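Local coordinates for DNA damage response protein Rtt109, putative (Neosartorya fumigata, PDB 5ZB9), which probably transfers the acetyl group of acetyl-CoA to histone lysines, with histone H3 as its substrate in DNA replication and nucleosome assembly, at residues 78-81 with 86-89; 89-94 with 118-123; 133-138 with 257-262; 242-247 with 320-325. All blocks are in the same frame, centred on the assembly; numbering follows the deposited sequence.

The four contacts run across the central mixed sheet of the acetyltransferase domain. Interaction 1 is the hairpin of strands 71-82 and 86-96, and interaction 2, which shares I89 with it, sets the second strand against helix 111-127; their centres are 9 Å apart. Interaction 3 adds the next strand, 133-140, with I89 N 2.6 Å from M135 O. Interaction 4 is one strand further, 12 Å from interaction 3 (centre to centre), joined where R133 NE meets N324 OD1 at 2.7 Å. CoA is absent here, but A94 of interaction 2 is known to bind it; the V78 side chain lies about 8 Å from that of A94. Interactions 3 and 4 lie away from that site.

Interaction 1: residues 78-81 with 86-89; sequences VLVY and LTTI
V78 and I89 make the tight end of this antiparallel pairing: CG1 of V78 comes to 3.4 Å from CG2 of I89, the two branched side chains crossing at a slant. In each residue that methyl is the branch set anti to the backbone N and beside the carbonyl carbon (chi1 -176° in V78), which brings it forward along the chain.

V80, directly opposite I89, is packed more slackly; its CG1 stays 4.4 Å from CG1 of I89 and finds the T87 methyl CG2 at 4.0 Å instead. L79 and L86 are looser still, keeping their side chains 6 Å or more from the other strand, although both are buried by other parts of the fold.

The backbone bonds belong to Y81 and T88, a hydrogen-bonded pair of the hairpin. Y81 N gives to T88 O at 2.8 Å in a nearly straight bond (166° at the hydrogen), and T88 N returns one to Y81 O at 2.9 Å. T88 O also takes a weaker CA-H...O contact from V80 CA at 3.3 Å. Beyond the backbone, Y81 and T88 meet through their CB atoms, and CD1 of the Y81 ring brings its edge near T88 O.

Both strands are interior ones. Strand 50-61 continues the sheet beyond 71-82, and strand 133-140 continues it beyond 86-96. V78, V80 and I89 face helix 111-127, through F119, L123, V124 and H127, while L79 and Y81 pack on P260 of a loop across the other face.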
loop_
_atom_site.group_PDB
_atom_site.type_symbol
_atom_site.label_atom_id
_atom_site.label_comp_id
_atom_site.label_asym_id
_atom_site.label_seq_id
_atom_site.Cartn_x
_atom_site.Cartn_y
_atom_site.Cartn_z
ATOM N N VAL A 78 3.158 -0.754 6.051
ATOM C CA VAL A 78 2.754 -1.524 4.889
ATOM C C VAL A 78 2.355 -2.932 5.298
ATOM O O VAL A 78 3.108 -3.603 5.993
ATOM C CB VAL A 78 3.877 -1.616 3.862
ATOM C CG1 VAL A 78 3.388 -2.342 2.637
ATOM C CG2 VAL A 78 4.401 -0.226 3.508
ATOM N N LEU A 79 1.172 -3.370 4.873
ATOM C CA LEU A 79 0.712 -4.722 5.157
ATOM C C LEU A 79 0.896 -5.616 3.939
ATOM O O LEU A 79 0.450 -5.277 2.836
ATOM C CB LEU A 79 -0.755 -4.712 5.580
ATOM C CG LEU A 79 -1.173 -3.641 6.590
ATOM C CD1 LEU A 79 -2.684 -3.691 6.805
ATOM C CD2 LEU A 79 -0.427 -3.802 7.908
ATOM N N VAL A 80 1.557 -6.754 4.129
ATOM C CA VAL A 80 1.730 -7.714 3.044
ATOM C C VAL A 80 0.811 -8.903 3.266
ATOM O O VAL A 80 0.943 -9.619 4.254
ATOM C CB VAL A 80 3.188 -8.212 2.926
ATOM C CG1 VAL A 80 3.346 -9.114 1.707
ATOM C CG2 VAL A 80 4.153 -7.042 2.841
ATOM N N TYR A 81 -0.136 -9.090 2.352
ATOM C CA TYR A 81 -1.046 -10.232 2.386
ATOM C C TYR A 81 -0.585 -11.302 1.410
ATOM O O TYR A 81 -0.050 -10.993 0.348
ATOM C CB TYR A 81 -2.474 -9.817 2.035
ATOM C CG TYR A 81 -3.086 -8.768 2.936
ATOM C CD1 TYR A 81 -2.952 -7.411 2.653
ATOM C CD2 TYR A 81 -3.821 -9.130 4.054
ATOM C CE1 TYR A 81 -3.522 -6.458 3.466
ATOM C CE2 TYR A 81 -4.392 -8.178 4.876
ATOM C CZ TYR A 81 -4.241 -6.847 4.579
ATOM O OH TYR A 81 -4.814 -5.904 5.399
ATOM N N LEU A 86 -2.133 -14.816 -4.911
ATOM C CA LEU A 86 -1.909 -13.374 -4.932
ATOM C C LEU A 86 -1.083 -12.889 -3.748
ATOM O O LEU A 86 -1.344 -13.272 -2.605
ATOM C CB LEU A 86 -3.246 -12.632 -4.958
ATOM C CG LEU A 86 -3.223 -11.109 -5.102
ATOM C CD1 LEU A 86 -2.619 -10.679 -6.447
ATOM C CD2 LEU A 86 -4.629 -10.547 -4.929
ATOM N N THR A 87 -0.078 -12.062 -4.036
ATOM C CA THR A 87 0.594 -11.267 -3.010
ATOM C C THR A 87 0.082 -9.834 -3.095
ATOM O O THR A 87 0.078 -9.230 -4.170
ATOM C CB THR A 87 2.127 -11.251 -3.163
ATOM O OG1 THR A 87 2.639 -12.584 -3.123
ATOM C CG2 THR A 87 2.766 -10.435 -2.036
ATOM N N THR A 88 -0.348 -9.289 -1.963
ATOM C CA THR A 88 -0.827 -7.916 -1.938
ATOM C C THR A 88 -0.023 -7.073 -0.972
ATOM O O THR A 88 0.017 -7.347 0.222
ATOM C CB THR A 88 -2.313 -7.837 -1.557
ATOM O OG1 THR A 88 -3.082 -8.569 -2.514
ATOM C CG2 THR A 88 -2.779 -6.386 -1.554
ATOM N N ILE A 89 0.615 -6.041 -1.505
ATOM C CA ILE A 89 1.333 -5.085 -0.688
ATOM C C ILE A 89 0.501 -3.805 -0.515
ATOM O O ILE A 89 0.338 -3.016 -1.450
ATOM C CB ILE A 89 2.694 -4.778 -1.300
ATOM C CG1 ILE A 89 3.507 -6.077 -1.411
ATOM C CG2 ILE A 89 3.442 -3.763 -0.462
ATOM C CD1 ILE A 89 4.890 -5.876 -1.961
#

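Interaction 2: residues 89-94 with 118-123; sequences IFVSKA and AFLSFL
V91 and I89, two residues apart on the strand, both reach the same methyl of the helix, CD2 of L120. V91 offers CG2, the branch anti to its carbonyl carbon and beside the backbone N, 3.9 Å from CD2 of L120, its side chain standing about square to that of L120. CG2 of I89, its short branch, lies 4.2 Å from CD2 of L120; the two side chains run past each other in opposite directions. The first bond of the L120 side chain does not aim at the strand, and the end of the chain gets there: with chi1 -69° and CD1 extended (chi2 177°), the remaining methyl, CD2, is the one laid between the two strand residues.

The longer arm of I89 does something different. With chi2 at -178°, CD1 of I89 stretches straight out toward the next turn of the helix, 4.1 Å from CB of L123 and 3.7 Å from O of L123. L123 spends CD1 inside the helix, 3.9 Å above the plane of the F119 ring and toward its rim.

Strand 86-96 and helix 111-127 are the first two elements of a beta-alpha-beta crossover that ends in the parallel strand 133-140. V172 and I176 of helix 162-177 also touch L120. Past V91 the strand carries a classic beta bulge, S92 and K93 both facing E77, and reaches A94, a CoA-binding residue, though no CoA is bound here.

No hydrogen bond joins strand to helix: the contact is held by buried aliphatic surfaces, whose hold depends on shape rather than on direction.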
loop_
_atom_site.group_PDB
_atom_site.type_symbol
_atom_site.label_atom_id
_atom_site.label_comp_id
_atom_site.label_asym_id
_atom_site.label_seq_id
_atom_site.Cartn_x
_atom_site.Cartn_y
_atom_site.Cartn_z
ATOM N N ILE A 89 0.615 -6.041 -1.505
ATOM C CA ILE A 89 1.333 -5.085 -0.688
ATOM C C ILE A 89 0.501 -3.805 -0.515
ATOM O O ILE A 89 0.338 -3.016 -1.450
ATOM C CB ILE A 89 2.694 -4.778 -1.300
ATOM C CG1 ILE A 89 3.507 -6.077 -1.411
ATOM C CG2 ILE A 89 3.442 -3.763 -0.462
ATOM C CD1 ILE A 89 4.890 -5.876 -1.961
ATOM N N PHE A 90 -0.039 -3.622 0.688
ATOM C CA PHE A 90 -0.978 -2.540 0.948
ATOM C C PHE A 90 -0.417 -1.513 1.914
ATOM O O PHE A 90 0.047 -1.865 2.999
ATOM C CB PHE A 90 -2.294 -3.096 1.505
ATOM C CG PHE A 90 -3.255 -2.035 1.954
ATOM C CD1 PHE A 90 -3.944 -1.270 1.027
ATOM C CD2 PHE A 90 -3.469 -1.801 3.303
ATOM C CE1 PHE A 90 -4.835 -0.283 1.440
ATOM C CE2 PHE A 90 -4.356 -0.819 3.721
ATOM C CZ PHE A 90 -5.040 -0.059 2.788
ATOM N N VAL A 91 -0.464 -0.245 1.518
ATOM C CA VAL A 91 -0.029 0.845 2.387
ATOM C C VAL A 91 -1.170 1.216 3.330
ATOM O O VAL A 91 -2.238 1.623 2.877
ATOM C CB VAL A 91 0.393 2.086 1.581
ATOM C CG1 VAL A 91 0.958 3.157 2.507
ATOM C CG2 VAL A 91 1.391 1.702 0.497
ATOM N N SER A 92 -0.958 1.065 4.632
ATOM C CA SER A 92 -2.025 1.338 5.581
ATOM C C SER A 92 -1.865 2.700 6.231
ATOM O O SER A 92 -2.851 3.344 6.571
ATOM C CB SER A 92 -2.087 0.253 6.652
ATOM O OG SER A 92 -0.836 0.106 7.295
ATOM N N LYS A 93 -0.622 3.144 6.385
ATOM C CA LYS A 93 -0.330 4.405 7.068
ATOM C C LYS A 93 0.885 5.090 6.463
ATOM O O LYS A 93 1.856 4.435 6.078
ATOM C CB LYS A 93 -0.079 4.171 8.569
ATOM C CG LYS A 93 -1.279 3.682 9.361
ATOM C CD LYS A 93 -0.866 3.078 10.707
ATOM C CE LYS A 93 -2.063 2.416 11.382
ATOM N NZ LYS A 93 -1.672 1.451 12.443
ATOM N N ALA A 94 0.840 6.412 6.400
ATOM C CA ALA A 94 1.985 7.194 5.958
ATOM C C ALA A 94 1.808 8.624 6.418
ATOM O O ALA A 94 0.890 9.309 5.982
ATOM C CB ALA A 94 2.143 7.132 4.452
ATOM N N ALA A 118 11.330 3.626 -2.285
ATOM C CA ALA A 118 12.365 2.657 -1.952
ATOM C C ALA A 118 11.835 1.547 -1.058
ATOM O O ALA A 118 12.137 0.379 -1.278
ATOM C CB ALA A 118 13.544 3.358 -1.281
ATOM N N PHE A 119 11.048 1.913 -0.052
ATOM C CA PHE A 119 10.458 0.933 0.864
ATOM C C PHE A 119 9.513 -0.035 0.133
ATOM O O PHE A 119 9.608 -1.251 0.305
ATOM C CB PHE A 119 9.725 1.648 2.008
ATOM C CG PHE A 119 9.355 0.749 3.160
ATOM C CD1 PHE A 119 10.264 -0.169 3.667
ATOM C CD2 PHE A 119 8.099 0.838 3.750
ATOM C CE1 PHE A 119 9.919 -0.994 4.737
ATOM C CE2 PHE A 119 7.748 0.021 4.812
ATOM C CZ PHE A 119 8.657 -0.898 5.307
ATOM N N LEU A 120 8.613 0.500 -0.689
ATOM C CA LEU A 120 7.719 -0.339 -1.491
ATOM C C LEU A 120 8.499 -1.220 -2.469
ATOM O O LEU A 120 8.243 -2.420 -2.564
ATOM C CB LEU A 120 6.713 0.526 -2.247
ATOM C CG LEU A 120 5.656 1.224 -1.381
ATOM C CD1 LEU A 120 4.751 2.115 -2.208
ATOM C CD2 LEU A 120 4.826 0.188 -0.635
ATOM N N SER A 121 9.449 -0.624 -3.185
ATOM C CA SER A 121 10.343 -1.371 -4.069
ATOM C C SER A 121 10.986 -2.541 -3.340
ATOM O O SER A 121 11.005 -3.669 -3.831
ATOM C CB SER A 121 11.443 -0.465 -4.626
ATOM O OG SER A 121 11.291 -0.282 -6.018
ATOM N N PHE A 122 11.508 -2.249 -2.155
ATOM C CA PHE A 122 12.143 -3.250 -1.314
ATOM C C PHE A 122 11.200 -4.401 -0.994
ATOM O O PHE A 122 11.573 -5.563 -1.131
ATOM C CB PHE A 122 12.641 -2.598 -0.025
ATOM C CG PHE A 122 13.149 -3.573 0.988
ATOM C CD1 PHE A 122 14.387 -4.174 0.831
ATOM C CD2 PHE A 122 12.402 -3.878 2.108
ATOM C CE1 PHE A 122 14.862 -5.069 1.765
ATOM C CE2 PHE A 122 12.877 -4.772 3.043
ATOM C CZ PHE A 122 14.109 -5.366 2.868
ATOM N N LEU A 123 9.973 -4.081 -0.582
ATOM C CA LEU A 123 9.024 -5.115 -0.185
ATOM C C LEU A 123 8.568 -5.937 -1.391
ATOM O O LEU A 123 8.276 -7.125 -1.260
ATOM C CB LEU A 123 7.820 -4.496 0.534
ATOM C CG LEU A 123 8.143 -3.749 1.837
ATOM C CD1 LEU A 123 6.931 -2.987 2.365
ATOM C CD2 LEU A 123 8.700 -4.695 2.906
#

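Interaction 3: residues 133-138 with 257-262; sequences RLMVSL and PRFPDD
The type II beta turn F259-D262, in the loop that precedes helix 266-272, presses its first residue, F259, onto strand 133-140 of the central sheet. M135 and S137 receive it; two residues apart, they point to the same face of the strand. The loop itself is neither helix nor strand, and F259 is the residue by which it sits on this part of the sheet.

F259 has CG anti to its carbonyl carbon (chi1 -64°), which turns the ring toward M135 and S137. F90 of the adjacent strand 86-96 stacks on this ring, and T88 and L38 also touch F259, so the phenyl group is well enclosed. At the turn's backbone, F259 O accepts a hydrogen bond from T265 OG1.

M135 comes up at the ring edge, near the ring plane. Its chain is extended as far as SD and then bends (chi3 78°), so that the terminal methyl rather than the sulfur faces the ring: CE is 4.5 Å from CZ of F259, and SD is 6.0 Å from that same carbon. The packing here is therefore light.

S137 is closer but brings a hydroxyl, whose approach to the ring is oblique. That hydroxyl is satisfied by a hydrogen bond with L319 O on strand 317-324, and its contact with the phenyl group is simple packing, OG lying 3.9 Å from CE2 of F259.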
loop_
_atom_site.group_PDB
_atom_site.type_symbol
_atom_site.label_atom_id
_atom_site.label_comp_id
_atom_site.label_asym_id
_atom_site.label_seq_id
_atom_site.Cartn_x
_atom_site.Cartn_y
_atom_site.Cartn_z
ATOM N N ARG A 133 1.106 -13.713 -9.174
ATOM C CA ARG A 133 0.762 -12.304 -9.338
ATOM C C ARG A 133 0.964 -11.511 -8.037
ATOM O O ARG A 133 0.618 -11.986 -6.948
ATOM C CB ARG A 133 -0.686 -12.174 -9.823
ATOM C CG ARG A 133 -1.114 -10.756 -10.144
ATOM C CD ARG A 133 -2.453 -10.724 -10.859
ATOM N NE ARG A 133 -2.319 -11.010 -12.283
ATOM C CZ ARG A 133 -2.980 -11.970 -12.922
ATOM N NH1 ARG A 133 -3.833 -12.743 -12.263
ATOM N NH2 ARG A 133 -2.791 -12.153 -14.223
ATOM N N LEU A 134 1.553 -10.322 -8.155
ATOM C CA LEU A 134 1.760 -9.440 -7.007
ATOM C C LEU A 134 1.126 -8.067 -7.243
ATOM O O LEU A 134 1.232 -7.491 -8.331
ATOM C CB LEU A 134 3.249 -9.280 -6.702
ATOM C CG LEU A 134 3.590 -8.466 -5.448
ATOM C CD1 LEU A 134 4.826 -9.034 -4.792
ATOM C CD2 LEU A 134 3.793 -6.978 -5.750
ATOM N N MET A 135 0.482 -7.541 -6.208
ATOM C CA MET A 135 -0.204 -6.259 -6.297
ATOM C C MET A 135 0.266 -5.269 -5.230
ATOM O O MET A 135 0.416 -5.625 -4.058
ATOM C CB MET A 135 -1.712 -6.470 -6.176
ATOM C CG MET A 135 -2.500 -5.188 -6.108
ATOM S SD MET A 135 -4.274 -5.453 -6.231
ATOM C CE MET A 135 -4.658 -6.026 -4.580
ATOM N N VAL A 136 0.514 -4.030 -5.644
ATOM C CA VAL A 136 0.705 -2.945 -4.694
ATOM C C VAL A 136 -0.549 -2.093 -4.710
ATOM O O VAL A 136 -1.033 -1.712 -5.772
ATOM C CB VAL A 136 1.933 -2.076 -5.018
ATOM C CG1 VAL A 136 2.071 -0.948 -3.996
ATOM C CG2 VAL A 136 3.182 -2.926 -5.040
ATOM N N SER A 137 -1.079 -1.799 -3.534
ATOM C CA SER A 137 -2.344 -1.108 -3.458
ATOM C C SER A 137 -2.370 -0.086 -2.324
ATOM O O SER A 137 -1.648 -0.214 -1.336
ATOM C CB SER A 137 -3.481 -2.127 -3.287
ATOM O OG SER A 137 -4.755 -1.498 -3.339
ATOM N N LEU A 138 -3.221 0.922 -2.479
ATOM C CA LEU A 138 -3.394 1.966 -1.475
ATOM C C LEU A 138 -4.616 2.803 -1.819
ATOM O O LEU A 138 -5.060 2.814 -2.967
ATOM C CB LEU A 138 -2.151 2.862 -1.395
ATOM C CG LEU A 138 -1.821 3.688 -2.646
ATOM C CD1 LEU A 138 -2.549 5.050 -2.678
ATOM C CD2 LEU A 138 -0.320 3.876 -2.785
ATOM N N PRO A 257 -11.571 -5.713 -2.740
ATOM C CA PRO A 257 -10.794 -6.118 -1.561
ATOM C C PRO A 257 -11.107 -5.273 -0.326
ATOM O O PRO A 257 -11.364 -4.082 -0.445
ATOM C CB PRO A 257 -9.347 -5.916 -2.016
ATOM C CG PRO A 257 -9.430 -4.827 -3.033
ATOM C CD PRO A 257 -10.751 -4.990 -3.730
ATOM N N ARG A 258 -11.077 -5.890 0.849
ATOM C CA ARG A 258 -11.436 -5.202 2.086
ATOM C C ARG A 258 -10.222 -4.911 2.976
ATOM O O ARG A 258 -9.772 -5.767 3.729
ATOM C CB ARG A 258 -12.478 -6.028 2.844
ATOM C CG ARG A 258 -13.793 -6.164 2.078
ATOM C CD ARG A 258 -14.534 -7.454 2.388
ATOM N NE ARG A 258 -15.750 -7.589 1.583
ATOM C CZ ARG A 258 -16.967 -7.255 2.005
ATOM N NH1 ARG A 258 -17.143 -6.770 3.228
ATOM N NH2 ARG A 258 -18.010 -7.403 1.201
ATOM N N PHE A 259 -9.702 -3.691 2.874
ATOM C CA PHE A 259 -8.531 -3.259 3.636
ATOM C C PHE A 259 -8.942 -2.464 4.877
ATOM O O PHE A 259 -10.039 -1.902 4.911
ATOM C CB PHE A 259 -7.612 -2.402 2.752
ATOM C CG PHE A 259 -7.015 -3.140 1.593
ATOM C CD1 PHE A 259 -6.043 -4.111 1.798
ATOM C CD2 PHE A 259 -7.412 -2.857 0.295
ATOM C CE1 PHE A 259 -5.485 -4.796 0.730
ATOM C CE2 PHE A 259 -6.854 -3.535 -0.783
ATOM C CZ PHE A 259 -5.888 -4.507 -0.563
ATOM N N PRO A 260 -8.060 -2.406 5.896
ATOM C CA PRO A 260 -8.290 -1.607 7.112
ATOM C C PRO A 260 -8.496 -0.116 6.839
ATOM O O PRO A 260 -7.725 0.478 6.080
ATOM C CB PRO A 260 -7.005 -1.797 7.918
ATOM C CG PRO A 260 -6.339 -2.973 7.349
ATOM C CD PRO A 260 -6.774 -3.124 5.941
ATOM N N ASP A 261 -9.522 0.469 7.456
ATOM C CA ASP A 261 -9.764 1.915 7.432
ATOM C C ASP A 261 -10.006 2.480 6.031
ATOM O O ASP A 261 -9.964 3.689 5.834
ATOM C CB ASP A 261 -8.593 2.655 8.094
ATOM C CG ASP A 261 -8.293 2.138 9.500
ATOM O OD1 ASP A 261 -9.235 1.669 10.175
ATOM O OD2 ASP A 261 -7.115 2.194 9.929
ATOM N N ASP A 262 -10.272 1.607 5.070
ATOM C CA ASP A 262 -10.539 2.014 3.696
ATOM C C ASP A 262 -11.981 2.514 3.534
ATOM O O ASP A 262 -12.923 1.808 3.882
ATOM C CB ASP A 262 -10.267 0.835 2.753
ATOM C CG ASP A 262 -10.321 1.211 1.272
ATOM O OD1 ASP A 262 -11.142 2.064 0.860
ATOM O OD2 ASP A 262 -9.537 0.619 0.499
#

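Interaction 4: residues 242-247 with 320-325; sequences HQLCDN and WLVINP
N324 ND2 is held by two acceptors, OE1 of Q243 across this contact and OE2 of E183 from outside it. The bond to Q243 OE1 is 2.9 Å long and nearly straight (162° at the hydrogen); the donor lies in the carbonyl plane of Q243, and OE1 lies in the amide plane of N324. The two amides are only 23° from coplanar, so they meet as flat groups side by side. On the other branch of N324, OD1 takes a hydrogen bond from R133 NE. With an arginine at the oxygen and a carboxylate at the nitrogen, the amide is fixed in its rotation and can present ND2 to the glutamine.

Q243 gets there by setting CG anti to its carbonyl carbon (chi1 -61°) and running extended beyond it. CG1 of V322 stands off the plane of the Q243 amide on the oxygen side, 3.3 Å from OE1 and 3.7 Å from CD. The nitrogen end has a water; Q243 NE2 gives to it at 3.3 Å, and its oxygen lies 3.0 Å from V322 O, to which it may donate. Next along the helix, L244 adds an apolar contact, CD1 to V322 CG2 at 4.3 Å, and also touches M135.

V322 and N324 point to one face of strand 317-324, which runs between strands 133-140 and 202-208, antiparallel to both. L321, on the reverse face, packs against helix 162-177. This is alpha/beta layering: the short helix 241-244 packs on one face of the central sheet at strand 317-324, through an amide pair and a valine.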
loop_
_atom_site.group_PDB
_atom_site.type_symbol
_atom_site.label_atom_id
_atom_site.label_comp_id
_atom_site.label_asym_id
_atom_site.label_seq_id
_atom_site.Cartn_x
_atom_site.Cartn_y
_atom_site.Cartn_z
ATOM N N HIS A 242 -10.354 -8.730 -13.632
ATOM C CA HIS A 242 -10.033 -10.071 -14.098
ATOM C C HIS A 242 -8.674 -10.569 -13.633
ATOM O O HIS A 242 -8.423 -11.771 -13.650
ATOM C CB HIS A 242 -10.137 -10.124 -15.622
ATOM C CG HIS A 242 -11.538 -9.935 -16.111
ATOM N ND1 HIS A 242 -12.044 -8.702 -16.466
ATOM C CD2 HIS A 242 -12.562 -10.811 -16.232
ATOM C CE1 HIS A 242 -13.311 -8.834 -16.818
ATOM N NE2 HIS A 242 -13.651 -10.103 -16.681
ATOM N N GLN A 243 -7.809 -9.663 -13.187
ATOM C CA GLN A 243 -6.510 -10.078 -12.657
ATOM C C GLN A 243 -6.580 -10.385 -11.163
ATOM O O GLN A 243 -5.763 -11.132 -10.634
ATOM C CB GLN A 243 -5.454 -9.009 -12.917
ATOM C CG GLN A 243 -5.217 -8.709 -14.385
ATOM C CD GLN A 243 -3.939 -7.922 -14.607
ATOM O OE1 GLN A 243 -2.835 -8.459 -14.471
ATOM N NE2 GLN A 243 -4.078 -6.641 -14.943
ATOM N N LEU A 244 -7.573 -9.814 -10.494
ATOM C CA LEU A 244 -7.723 -9.962 -9.053
ATOM C C LEU A 244 -8.745 -11.025 -8.664
ATOM O O LEU A 244 -8.642 -11.624 -7.598
ATOM C CB LEU A 244 -8.133 -8.626 -8.440
ATOM C CG LEU A 244 -7.048 -7.731 -7.855
ATOM C CD1 LEU A 244 -5.814 -7.700 -8.745
ATOM C CD2 LEU A 244 -7.615 -6.333 -7.644
ATOM N N CYS A 245 -9.738 -11.242 -9.523
ATOM C CA CYS A 245 -10.841 -12.153 -9.213
ATOM C C CYS A 245 -10.999 -13.281 -10.223
ATOM O O CYS A 245 -11.028 -13.051 -11.430
ATOM C CB CYS A 245 -12.145 -11.375 -9.125
ATOM S SG CYS A 245 -12.095 -10.077 -7.893
ATOM N N ASP A 246 -11.118 -14.501 -9.715
ATOM C CA ASP A 246 -11.255 -15.684 -10.559
ATOM C C ASP A 246 -12.641 -15.782 -11.186
ATOM O O ASP A 246 -12.798 -16.304 -12.288
ATOM C CB ASP A 246 -10.966 -16.945 -9.748
ATOM C CG ASP A 246 -11.886 -17.084 -8.546
ATOM O OD1 ASP A 246 -11.601 -16.454 -7.497
ATOM O OD2 ASP A 246 -12.894 -17.821 -8.650
ATOM N N ASN A 247 -13.644 -15.277 -10.474
ATOM C CA ASN A 247 -15.015 -15.310 -10.953
ATOM C C ASN A 247 -15.615 -13.916 -11.002
ATOM O O ASN A 247 -16.210 -13.453 -10.032
ATOM C CB ASN A 247 -15.866 -16.221 -10.068
ATOM C CG ASN A 247 -17.312 -16.312 -10.534
ATOM O OD1 ASN A 247 -17.665 -15.866 -11.632
ATOM N ND2 ASN A 247 -18.159 -16.896 -9.693
ATOM N N TRP A 320 -4.105 0.506 -7.798
ATOM C CA TRP A 320 -3.618 -0.865 -7.845
ATOM C C TRP A 320 -2.502 -0.954 -8.869
ATOM O O TRP A 320 -2.707 -0.673 -10.049
ATOM C CB TRP A 320 -4.739 -1.856 -8.195
ATOM C CG TRP A 320 -5.958 -1.684 -7.353
ATOM C CD1 TRP A 320 -6.204 -2.255 -6.135
ATOM C CD2 TRP A 320 -7.096 -0.869 -7.650
ATOM N NE1 TRP A 320 -7.426 -1.851 -5.664
ATOM C CE2 TRP A 320 -7.995 -1.000 -6.573
ATOM C CE3 TRP A 320 -7.442 -0.044 -8.725
ATOM C CZ2 TRP A 320 -9.220 -0.331 -6.535
ATOM C CZ3 TRP A 320 -8.665 0.617 -8.690
ATOM C CH2 TRP A 320 -9.537 0.469 -7.601
ATOM N N LEU A 321 -1.312 -1.313 -8.407
ATOM C CA LEU A 321 -0.230 -1.633 -9.312
ATOM C C LEU A 321 -0.171 -3.145 -9.434
ATOM O O LEU A 321 0.118 -3.839 -8.455
ATOM C CB LEU A 321 1.098 -1.070 -8.807
ATOM C CG LEU A 321 2.331 -1.563 -9.566
ATOM C CD1 LEU A 321 2.312 -1.072 -11.018
ATOM C CD2 LEU A 321 3.596 -1.131 -8.849
ATOM N N VAL A 322 -0.480 -3.665 -10.616
ATOM C CA VAL A 322 -0.519 -5.117 -10.787
ATOM C C VAL A 322 0.686 -5.611 -11.584
ATOM O O VAL A 322 0.881 -5.239 -12.754
ATOM C CB VAL A 322 -1.818 -5.583 -11.480
ATOM C CG1 VAL A 322 -1.837 -7.099 -11.618
ATOM C CG2 VAL A 322 -3.036 -5.103 -10.701
ATOM N N ILE A 323 1.487 -6.450 -10.930
ATOM C CA ILE A 323 2.726 -6.966 -11.498
ATOM C C ILE A 323 2.595 -8.437 -11.891
ATOM O O ILE A 323 2.293 -9.292 -11.057
ATOM C CB ILE A 323 3.898 -6.806 -10.506
ATOM C CG1 ILE A 323 4.171 -5.321 -10.247
ATOM C CG2 ILE A 323 5.150 -7.522 -11.021
ATOM C CD1 ILE A 323 5.109 -5.051 -9.091
ATOM N N ASN A 324 2.823 -8.731 -13.166
ATOM C CA ASN A 324 2.764 -10.110 -13.636
ATOM C C ASN A 324 4.163 -10.630 -13.901
ATOM O O ASN A 324 4.831 -10.184 -14.832
ATOM C CB ASN A 324 1.893 -10.223 -14.889
ATOM C CG ASN A 324 0.444 -9.865 -14.615
ATOM O OD1 ASN A 324 -0.260 -10.594 -13.924
ATOM N ND2 ASN A 324 -0.005 -8.730 -15.147
ATOM N N PRO A 325 4.615 -11.574 -13.063
ATOM C CA PRO A 325 5.968 -12.127 -13.113
ATOM C C PRO A 325 6.165 -13.000 -14.358
ATOM O O PRO A 325 5.173 -13.339 -15.013
ATOM C CB PRO A 325 6.040 -12.951 -11.827
ATOM C CG PRO A 325 4.654 -13.451 -11.664
ATOM C CD PRO A 325 3.779 -12.288 -12.082
HETATM O O HOH W 1 -0.999 -5.547 -15.009
#